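Local coordinates for protein membrane-bound lysozyme inhibitor of C-type lysozyme (PDB 3F6Z) that inhibits C-type lysozymes specifically, as a lipoprotein of the outer membrane of Pseudomonas aeruginosa, at residues 8-13 against 34-39; 29-34 against 45-50; 54-59 against 67-72. One frame throughout, in Å; residues are numbered along the deposited sequence.

Contact 1: 8-13 against 34-39; sequences LALPGD and QYLNKG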
loop_
_atom_site.group_PDB
_atom_site.type_symbol
_atom_site.label_atom_id
_atom_site.label_comp_id
_atom_site.label_asym_id
_atom_site.label_seq_id
_atom_site.Cartn_x
_atom_site.Cartn_y
_atom_site.Cartn_z
ATOM N N LEU B 8 -12.888 -13.462 -12.781
ATOM C CA LEU B 8 -12.478 -12.183 -13.345
ATOM C C LEU B 8 -11.503 -12.450 -14.478
ATOM O O LEU B 8 -10.614 -13.292 -14.357
ATOM C CB LEU B 8 -11.794 -11.315 -12.291
ATOM C CG LEU B 8 -11.042 -10.099 -12.848
ATOM C CD1 LEU B 8 -12.008 -9.149 -13.546
ATOM C CD2 LEU B 8 -10.320 -9.392 -11.716
ATOM N N ALA B 9 -11.665 -11.738 -15.584
ATOM C CA ALA B 9 -10.768 -11.917 -16.718
ATOM C C ALA B 9 -9.504 -11.107 -16.477
ATOM O O ALA B 9 -9.577 -9.911 -16.208
ATOM C CB ALA B 9 -11.444 -11.456 -18.001
ATOM N N LEU B 10 -8.349 -11.761 -16.550
ATOM C CA LEU B 10 -7.077 -11.075 -16.356
ATOM C C LEU B 10 -6.677 -10.452 -17.694
ATOM O O LEU B 10 -6.689 -11.120 -18.723
ATOM C CB LEU B 10 -6.011 -12.061 -15.875
ATOM C CG LEU B 10 -6.340 -12.796 -14.569
ATOM C CD1 LEU B 10 -5.239 -13.785 -14.250
ATOM C CD2 LEU B 10 -6.498 -11.798 -13.433
ATOM N N PRO B 11 -6.312 -9.161 -17.691
ATOM C CA PRO B 11 -5.912 -8.419 -18.892
ATOM C C PRO B 11 -4.648 -8.875 -19.622
ATOM O O PRO B 11 -3.700 -9.373 -19.013
ATOM C CB PRO B 11 -5.779 -6.993 -18.375
ATOM C CG PRO B 11 -5.252 -7.212 -16.998
ATOM C CD PRO B 11 -6.142 -8.323 -16.489
ATOM N N GLY B 12 -4.648 -8.685 -20.939
ATOM C CA GLY B 12 -3.495 -9.040 -21.743
ATOM C C GLY B 12 -3.445 -10.467 -22.238
ATOM O O GLY B 12 -4.198 -11.330 -21.789
ATOM N N ASP B 13 -2.524 -10.710 -23.165
ATOM C CA ASP B 13 -2.342 -12.025 -23.763
ATOM C C ASP B 13 -1.107 -12.735 -23.221
ATOM O O ASP B 13 -0.717 -13.787 -23.728
ATOM C CB ASP B 13 -2.234 -11.882 -25.285
ATOM C CG ASP B 13 -3.501 -11.320 -25.906
ATOM O OD1 ASP B 13 -3.486 -10.999 -27.114
ATOM O OD2 ASP B 13 -4.519 -11.206 -25.185
ATOM N N GLN B 34 -2.667 -18.995 -3.346
ATOM C CA GLN B 34 -2.602 -19.201 -4.781
ATOM C C GLN B 34 -1.928 -17.991 -5.407
ATOM O O GLN B 34 -2.357 -16.853 -5.208
ATOM C CB GLN B 34 -3.993 -19.393 -5.398
ATOM C CG GLN B 34 -3.913 -19.750 -6.875
ATOM C CD GLN B 34 -5.261 -20.006 -7.514
ATOM O OE1 GLN B 34 -6.084 -19.102 -7.652
ATOM N NE2 GLN B 34 -5.493 -21.251 -7.913
ATOM N N TYR B 35 -0.861 -18.238 -6.151
ATOM C CA TYR B 35 -0.143 -17.163 -6.807
ATOM C C TYR B 35 -0.501 -17.144 -8.279
ATOM O O TYR B 35 -0.572 -18.193 -8.922
ATOM C CB TYR B 35 1.368 -17.349 -6.621
ATOM C CG TYR B 35 1.804 -17.160 -5.190
ATOM C CD1 TYR B 35 1.798 -15.894 -4.606
ATOM C CD2 TYR B 35 2.175 -18.249 -4.400
ATOM C CE1 TYR B 35 2.144 -15.713 -3.274
ATOM C CE2 TYR B 35 2.526 -18.080 -3.058
ATOM C CZ TYR B 35 2.505 -16.808 -2.506
ATOM O OH TYR B 35 2.830 -16.622 -1.190
ATOM N N LEU B 36 -0.748 -15.949 -8.804
ATOM C CA LEU B 36 -1.084 -15.783 -10.209
ATOM C C LEU B 36 -0.213 -14.690 -10.806
ATOM O O LEU B 36 -0.265 -13.537 -10.375
ATOM C CB LEU B 36 -2.564 -15.421 -10.391
ATOM C CG LEU B 36 -3.593 -16.456 -9.921
ATOM C CD1 LEU B 36 -4.008 -16.145 -8.484
ATOM C CD2 LEU B 36 -4.814 -16.421 -10.833
ATOM N N ASN B 37 0.595 -15.072 -11.791
ATOM C CA ASN B 37 1.490 -14.149 -12.468
ATOM C C ASN B 37 1.177 -14.123 -13.960
ATOM O O ASN B 37 1.303 -15.137 -14.655
ATOM C CB ASN B 37 2.945 -14.573 -12.256
ATOM C CG ASN B 37 3.301 -14.715 -10.789
ATOM O OD1 ASN B 37 3.816 -15.753 -10.363
ATOM N ND2 ASN B 37 3.034 -13.674 -10.007
ATOM N N LYS B 38 0.768 -12.958 -14.445
ATOM C CA LYS B 38 0.432 -12.786 -15.849
ATOM C C LYS B 38 0.814 -11.386 -16.311
ATOM O O LYS B 38 0.120 -10.418 -16.022
ATOM C CB LYS B 38 -1.069 -13.022 -16.045
ATOM C CG LYS B 38 -1.569 -12.828 -17.466
ATOM C CD LYS B 38 -3.072 -13.077 -17.540
ATOM C CE LYS B 38 -3.644 -12.703 -18.907
ATOM N NZ LYS B 38 -3.113 -13.558 -20.009
ATOM N N GLY B 39 1.923 -11.277 -17.030
ATOM C CA GLY B 39 2.354 -9.974 -17.513
ATOM C C GLY B 39 2.624 -8.991 -16.386
ATOM O O GLY B 39 3.343 -9.308 -15.442
HETATM O O HOH W 1 -2.411 -9.695 -16.610
#

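Contact 2: 29-34 against 45-50; sequences RKFTVQ and VVPVSD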
loop_
_atom_site.group_PDB
_atom_site.type_symbol
_atom_site.label_atom_id
_atom_site.label_comp_id
_atom_site.label_asym_id
_atom_site.label_seq_id
_atom_site.Cartn_x
_atom_site.Cartn_y
_atom_site.Cartn_z
ATOM N N ARG B 29 -1.257 -21.193 12.672
ATOM C CA ARG B 29 -2.035 -21.203 11.441
ATOM C C ARG B 29 -1.359 -21.957 10.310
ATOM O O ARG B 29 -0.133 -21.945 10.177
ATOM C CB ARG B 29 -2.324 -19.779 10.959
ATOM C CG ARG B 29 -3.322 -18.990 11.786
ATOM C CD ARG B 29 -3.846 -17.849 10.939
ATOM N NE ARG B 29 -4.527 -18.365 9.751
ATOM C CZ ARG B 29 -4.667 -17.702 8.607
ATOM N NH1 ARG B 29 -4.168 -16.480 8.473
ATOM N NH2 ARG B 29 -5.311 -18.263 7.590
ATOM N N LYS B 30 -2.181 -22.609 9.498
ATOM C CA LYS B 30 -1.712 -23.363 8.349
ATOM C C LYS B 30 -2.738 -23.155 7.240
ATOM O O LYS B 30 -3.926 -23.440 7.415
ATOM C CB LYS B 30 -1.596 -24.848 8.692
ATOM C CG LYS B 30 -0.780 -25.126 9.939
ATOM C CD LYS B 30 -0.344 -26.585 10.019
ATOM C CE LYS B 30 0.419 -26.845 11.310
ATOM N NZ LYS B 30 1.117 -28.165 11.321
ATOM N N PHE B 31 -2.277 -22.645 6.104
ATOM C CA PHE B 31 -3.162 -22.382 4.979
ATOM C C PHE B 31 -2.431 -22.526 3.664
ATOM O O PHE B 31 -1.246 -22.822 3.632
ATOM C CB PHE B 31 -3.732 -20.971 5.081
ATOM C CG PHE B 31 -2.699 -19.926 5.377
ATOM C CD1 PHE B 31 -2.339 -19.642 6.690
ATOM C CD2 PHE B 31 -2.061 -19.245 4.345
ATOM C CE1 PHE B 31 -1.349 -18.688 6.976
ATOM C CE2 PHE B 31 -1.073 -18.295 4.621
ATOM C CZ PHE B 31 -0.719 -18.018 5.942
ATOM N N THR B 32 -3.160 -22.304 2.580
ATOM C CA THR B 32 -2.617 -22.408 1.236
ATOM C C THR B 32 -2.895 -21.129 0.470
ATOM O O THR B 32 -3.991 -20.581 0.540
ATOM C CB THR B 32 -3.258 -23.580 0.467
ATOM O OG1 THR B 32 -3.026 -24.800 1.183
ATOM C CG2 THR B 32 -2.663 -23.690 -0.936
ATOM N N VAL B 33 -1.894 -20.669 -0.274
ATOM C CA VAL B 33 -2.008 -19.448 -1.055
ATOM C C VAL B 33 -1.932 -19.752 -2.544
ATOM O O VAL B 33 -1.223 -20.666 -2.966
ATOM C CB VAL B 33 -0.865 -18.461 -0.697
ATOM C CG1 VAL B 33 -0.847 -17.285 -1.677
ATOM C CG2 VAL B 33 -1.037 -17.960 0.731
ATOM N N GLN B 34 -2.667 -18.995 -3.346
ATOM C CA GLN B 34 -2.602 -19.201 -4.781
ATOM C C GLN B 34 -1.928 -17.991 -5.407
ATOM O O GLN B 34 -2.357 -16.853 -5.208
ATOM C CB GLN B 34 -3.993 -19.393 -5.398
ATOM C CG GLN B 34 -3.913 -19.750 -6.875
ATOM C CD GLN B 34 -5.261 -20.006 -7.514
ATOM O OE1 GLN B 34 -6.084 -19.102 -7.652
ATOM N NE2 GLN B 34 -5.493 -21.251 -7.913
ATOM N N VAL B 45 -3.782 -14.903 -3.615
ATOM C CA VAL B 45 -5.065 -15.086 -2.949
ATOM C C VAL B 45 -4.728 -15.689 -1.594
ATOM O O VAL B 45 -4.271 -16.830 -1.494
ATOM C CB VAL B 45 -5.993 -16.031 -3.772
ATOM C CG1 VAL B 45 -7.369 -16.109 -3.132
ATOM C CG2 VAL B 45 -6.117 -15.512 -5.206
ATOM N N VAL B 46 -4.955 -14.914 -0.544
ATOM C CA VAL B 46 -4.597 -15.364 0.782
ATOM C C VAL B 46 -5.703 -15.394 1.804
ATOM O O VAL B 46 -6.458 -14.436 1.946
ATOM C CB VAL B 46 -3.487 -14.469 1.386
ATOM C CG1 VAL B 46 -3.064 -15.018 2.730
ATOM C CG2 VAL B 46 -2.309 -14.350 0.424
ATOM N N PRO B 47 -5.830 -16.516 2.521
ATOM C CA PRO B 47 -6.873 -16.583 3.547
ATOM C C PRO B 47 -6.231 -15.983 4.805
ATOM O O PRO B 47 -5.489 -16.657 5.530
ATOM C CB PRO B 47 -7.152 -18.082 3.670
ATOM C CG PRO B 47 -5.811 -18.700 3.347
ATOM C CD PRO B 47 -5.348 -17.865 2.162
ATOM N N VAL B 48 -6.492 -14.700 5.035
ATOM C CA VAL B 48 -5.935 -14.003 6.186
ATOM C C VAL B 48 -6.531 -14.545 7.479
ATOM O O VAL B 48 -6.061 -14.226 8.572
ATOM C CB VAL B 48 -6.188 -12.478 6.089
ATOM C CG1 VAL B 48 -5.499 -11.920 4.842
ATOM C CG2 VAL B 48 -7.673 -12.199 6.038
ATOM N N SER B 49 -7.571 -15.364 7.340
ATOM C CA SER B 49 -8.234 -15.986 8.481
ATOM C C SER B 49 -9.123 -17.121 7.985
ATOM O O SER B 49 -9.216 -17.373 6.781
ATOM C CB SER B 49 -9.066 -14.960 9.270
ATOM O OG SER B 49 -10.169 -14.487 8.526
ATOM N N ASP B 50 -9.776 -17.800 8.920
ATOM C CA ASP B 50 -10.639 -18.920 8.587
ATOM C C ASP B 50 -11.871 -18.537 7.752
ATOM O O ASP B 50 -12.368 -19.349 6.974
ATOM C CB ASP B 50 -11.073 -19.616 9.876
ATOM C CG ASP B 50 -11.638 -20.998 9.630
ATOM O OD1 ASP B 50 -12.696 -21.104 8.974
ATOM O OD2 ASP B 50 -11.023 -21.982 10.091
HETATM O O HOH W 2 -5.892 -19.852 -1.456
#

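Contact 3: 54-59 against 67-72; sequences LVFSNV and YAAGQY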
loop_
_atom_site.group_PDB
_atom_site.type_symbol
_atom_site.label_atom_id
_atom_site.label_comp_id
_atom_site.label_asym_id
_atom_site.label_seq_id
_atom_site.Cartn_x
_atom_site.Cartn_y
_atom_site.Cartn_z
ATOM N N LEU B 54 -8.499 -12.956 0.953
ATOM C CA LEU B 54 -8.335 -11.762 0.138
ATOM C C LEU B 54 -7.490 -11.915 -1.107
ATOM O O LEU B 54 -6.526 -12.668 -1.123
ATOM C CB LEU B 54 -7.727 -10.646 0.987
ATOM C CG LEU B 54 -8.466 -10.262 2.272
ATOM C CD1 LEU B 54 -7.721 -9.114 2.942
ATOM C CD2 LEU B 54 -9.897 -9.861 1.963
ATOM N N VAL B 55 -7.861 -11.181 -2.149
ATOM C CA VAL B 55 -7.107 -11.177 -3.393
ATOM C C VAL B 55 -6.108 -10.029 -3.252
ATOM O O VAL B 55 -6.490 -8.861 -3.330
ATOM C CB VAL B 55 -8.013 -10.885 -4.619
ATOM C CG1 VAL B 55 -7.145 -10.782 -5.890
ATOM C CG2 VAL B 55 -9.070 -11.990 -4.783
ATOM N N PHE B 56 -4.841 -10.357 -3.021
ATOM C CA PHE B 56 -3.798 -9.342 -2.876
ATOM C C PHE B 56 -3.181 -9.007 -4.228
ATOM O O PHE B 56 -3.022 -9.881 -5.078
ATOM C CB PHE B 56 -2.669 -9.831 -1.968
ATOM C CG PHE B 56 -3.045 -9.966 -0.522
ATOM C CD1 PHE B 56 -3.999 -10.899 -0.116
ATOM C CD2 PHE B 56 -2.398 -9.191 0.446
ATOM C CE1 PHE B 56 -4.303 -11.066 1.230
ATOM C CE2 PHE B 56 -2.692 -9.345 1.802
ATOM C CZ PHE B 56 -3.649 -10.286 2.199
ATOM N N SER B 57 -2.822 -7.744 -4.419
ATOM C CA SER B 57 -2.190 -7.330 -5.663
ATOM C C SER B 57 -0.737 -6.939 -5.375
ATOM O O SER B 57 -0.437 -6.269 -4.390
ATOM C CB SER B 57 -2.942 -6.151 -6.284
ATOM O OG SER B 57 -2.317 -5.749 -7.488
ATOM N N ASN B 58 0.162 -7.379 -6.240
ATOM C CA ASN B 58 1.576 -7.094 -6.087
ATOM C C ASN B 58 1.849 -5.593 -6.195
ATOM O O ASN B 58 1.397 -4.936 -7.142
ATOM C CB ASN B 58 2.357 -7.857 -7.158
ATOM C CG ASN B 58 3.845 -7.641 -7.062
ATOM O OD1 ASN B 58 4.480 -7.997 -6.070
ATOM N ND2 ASN B 58 4.414 -7.051 -8.100
ATOM N N VAL B 59 2.574 -5.055 -5.216
ATOM C CA VAL B 59 2.922 -3.637 -5.202
ATOM C C VAL B 59 4.447 -3.479 -5.196
ATOM O O VAL B 59 5.182 -4.396 -4.824
ATOM C CB VAL B 59 2.307 -2.909 -3.969
ATOM C CG1 VAL B 59 0.793 -2.871 -4.091
ATOM C CG2 VAL B 59 2.711 -3.620 -2.676
ATOM N N TYR B 67 2.722 -7.851 -1.550
ATOM C CA TYR B 67 1.336 -7.835 -2.017
ATOM C C TYR B 67 0.452 -7.089 -1.012
ATOM O O TYR B 67 0.667 -7.180 0.201
ATOM C CB TYR B 67 0.806 -9.271 -2.164
ATOM C CG TYR B 67 1.609 -10.184 -3.076
ATOM C CD1 TYR B 67 1.247 -10.360 -4.415
ATOM C CD2 TYR B 67 2.690 -10.920 -2.586
ATOM C CE1 TYR B 67 1.940 -11.258 -5.243
ATOM C CE2 TYR B 67 3.388 -11.819 -3.400
ATOM C CZ TYR B 67 3.005 -11.986 -4.728
ATOM O OH TYR B 67 3.667 -12.893 -5.533
ATOM N N ALA B 68 -0.565 -6.388 -1.515
ATOM C CA ALA B 68 -1.451 -5.620 -0.651
ATOM C C ALA B 68 -2.939 -5.888 -0.859
ATOM O O ALA B 68 -3.390 -6.158 -1.972
ATOM C CB ALA B 68 -1.167 -4.128 -0.830
ATOM N N ALA B 69 -3.694 -5.800 0.230
ATOM C CA ALA B 69 -5.143 -5.988 0.214
ATOM C C ALA B 69 -5.706 -5.641 1.587
ATOM O O ALA B 69 -5.118 -6.001 2.612
ATOM C CB ALA B 69 -5.506 -7.437 -0.159
ATOM N N GLY B 70 -6.841 -4.944 1.603
ATOM C CA GLY B 70 -7.462 -4.570 2.862
ATOM C C GLY B 70 -6.472 -3.871 3.766
ATOM O O GLY B 70 -5.762 -2.961 3.328
ATOM N N GLN B 71 -6.407 -4.288 5.023
ATOM C CA GLN B 71 -5.454 -3.690 5.955
ATOM C C GLN B 71 -4.210 -4.562 6.091
ATOM O O GLN B 71 -3.381 -4.352 6.970
ATOM C CB GLN B 71 -6.101 -3.476 7.330
ATOM C CG GLN B 71 -7.445 -4.175 7.532
ATOM C CD GLN B 71 -7.306 -5.525 8.200
ATOM O OE1 GLN B 71 -8.301 -6.170 8.552
ATOM N NE2 GLN B 71 -6.065 -5.957 8.389
ATOM N N TYR B 72 -4.080 -5.528 5.192
ATOM C CA TYR B 72 -2.960 -6.463 5.214
ATOM C C TYR B 72 -1.906 -6.267 4.134
ATOM O O TYR B 72 -2.161 -5.693 3.069
ATOM C CB TYR B 72 -3.478 -7.898 5.079
ATOM C CG TYR B 72 -4.350 -8.383 6.210
ATOM C CD1 TYR B 72 -3.789 -8.827 7.411
ATOM C CD2 TYR B 72 -5.738 -8.428 6.071
ATOM C CE1 TYR B 72 -4.591 -9.308 8.448
ATOM C CE2 TYR B 72 -6.552 -8.902 7.097
ATOM C CZ TYR B 72 -5.975 -9.341 8.284
ATOM O OH TYR B 72 -6.785 -9.794 9.298
#

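Contact 1: 8-13 against 34-39
The flat group met by K38 is the carbonyl of G12, and the ammonium approaches it from above rather than at an edge. K38 NZ donates to G12 O at 3.1 Å, standing 54° out of the carbonyl plane with a C=O...N angle of 120°, so neither lone pair is addressed directly. The methylene next to the charge lies against the oxygens of L10, P11 and G12 together: K38 CE is 3.3 Å from P11 O and 3.4 Å from L10 O. The lysine runs extended as far as CE and then bends at the last torsion (chi4 65°), which swings NZ onto G12 O. Its stem crosses the leucine obliquely, K38 CD resting 3.5 Å from L10 CB. Farther back, L10 CD1 reaches L36 CD2 at 4.3 Å, a looser apolar touch. Strand 30-38 belongs to an eight-stranded antiparallel barrel, whereas 8-10 pairs with a strand of the second subunit, an antiparallel ladder through L8, A9 and L10. The contact joins the end of this intersubunit strand, and the loop that follows it, to the end of strand 30-38. Three oxygens grip the ammonium: G12 O, A14 O, and OD2 of D6 of the second subunit, in a salt bridge. These would be expected to stabilise its positive charge. A water lies 2.7 Å from both P11 O and K38 O, within bonding distance of each, beside the lysine.

Contact 2: 29-34 against 45-50
R29 and F31 close tightly on P47 and the corner at V48. R29 NH2 gives P47 O a short, nearly straight hydrogen bond of 2.6 Å (167° at the hydrogen), with the oxygen in the guanidinium plane; NH1 adds a weak second bond to the same atom. The guanidinium is sandwiched between S49 CA over one face and F31 CD1 over the other, each offset toward its rim, and the bend at chi3 (61°) brings it round to the proline carbonyl. With CG between the backbone N and the carbonyl carbon (chi1 47°), F31 turns its ring beside the guanidinium, where P47 O stands above the rim of one face; F31 CB presses on P47 CG at 3.5 Å. Beside this, V33 CG2 meets V46 CG2 at 3.8 Å, and F56 and W74 pack on V46 from elsewhere in the barrel. The backbone pairing is confined to one end. Q34 and V45 form a hydrogen-bonded pair (V45 N to Q34 O 2.9 Å), with their side chains lying together on a partly exposed face. Beyond it the strands part, from 5.1 Å between the CA atoms of Q34 and V45 to 7.0 Å between those of F31 and P47. T32 O faces P47 CD at 3.4 Å, where the ladder lacks a donor because proline has no N-H. A water on this looser side supplies T32 O with that donor at 2.9 Å and reaches V45 O only weakly, while exposed T32 turns its hydroxyl to D22. This is an antiparallel beta hairpin of strands 30-38 and 41-49, whose second strand turns a corner at V48 within the barrel.

Contact 3: 54-59 against 67-72
A69 sets its methyl squarely over the ring of F56, a CH-pi contact with CB 3.6 Å from the ring centroid and 14° off the normal. The ring edge meets Y72, whose CB is 3.7 Å from F56 CE2. L54 crosses Y72 at about a right angle, CD1 touching Y72 CD2 at 3.8 Å. At the other end of the ring's stem, F56 CB packs on Y67 CB at 3.5 Å. On the face of the sheet that carries S57 and A68, V59 CG1 meets A68 CB at 4.0 Å. The strands are held in register by the backbone pair S57-A68: S57 N donates to A68 O at 3.0 Å and A68 N to S57 O at 2.9 Å. Next along, N58 and Y67 are a non-hydrogen-bonded pair. Past A69 the chain reverses in a type II' turn from A69 to Y72, with G70 taking positive phi (52°), and this brings Y72 back beside F56. Farther out, V46, V48 and W74 pack on F56, S57 OG bonds to V55 O of the second subunit, and Y67 OH bonds to a polar side chain of another protein. The antiparallel hairpin of strands 52-59 and 65-69 is a barrel-wall element; its connection bears S63, inferred to act directly in lysozyme active-site inhibition, about 11 Å from N58 between side chains.

In the fold
Five of the six segments belong to one antiparallel eight-stranded barrel, whose strands follow chain order; 8-13 lies on strand 6-10 outside it, and contact 1 reaches the barrel through 34-39. Contacts 1 and 2 share strand 30-38 and residue Q34, their segments alternate along the sequence, and their centres lie 20 Å apart on opposite sides of the chain's centre; L36 packs on V45 between them. Contact 3 comes later, centre to centre 13 Å from contact 2 and 15 Å from contact 1. Strand 52-59 follows and neighbours 41-49, V46 O and L54 N making a probable hydrogen bond, while Y67 touches Y35. The second subunit touches contacts 1 and 3; S63 and K77, inferred to inhibit, lie nearer contact 3.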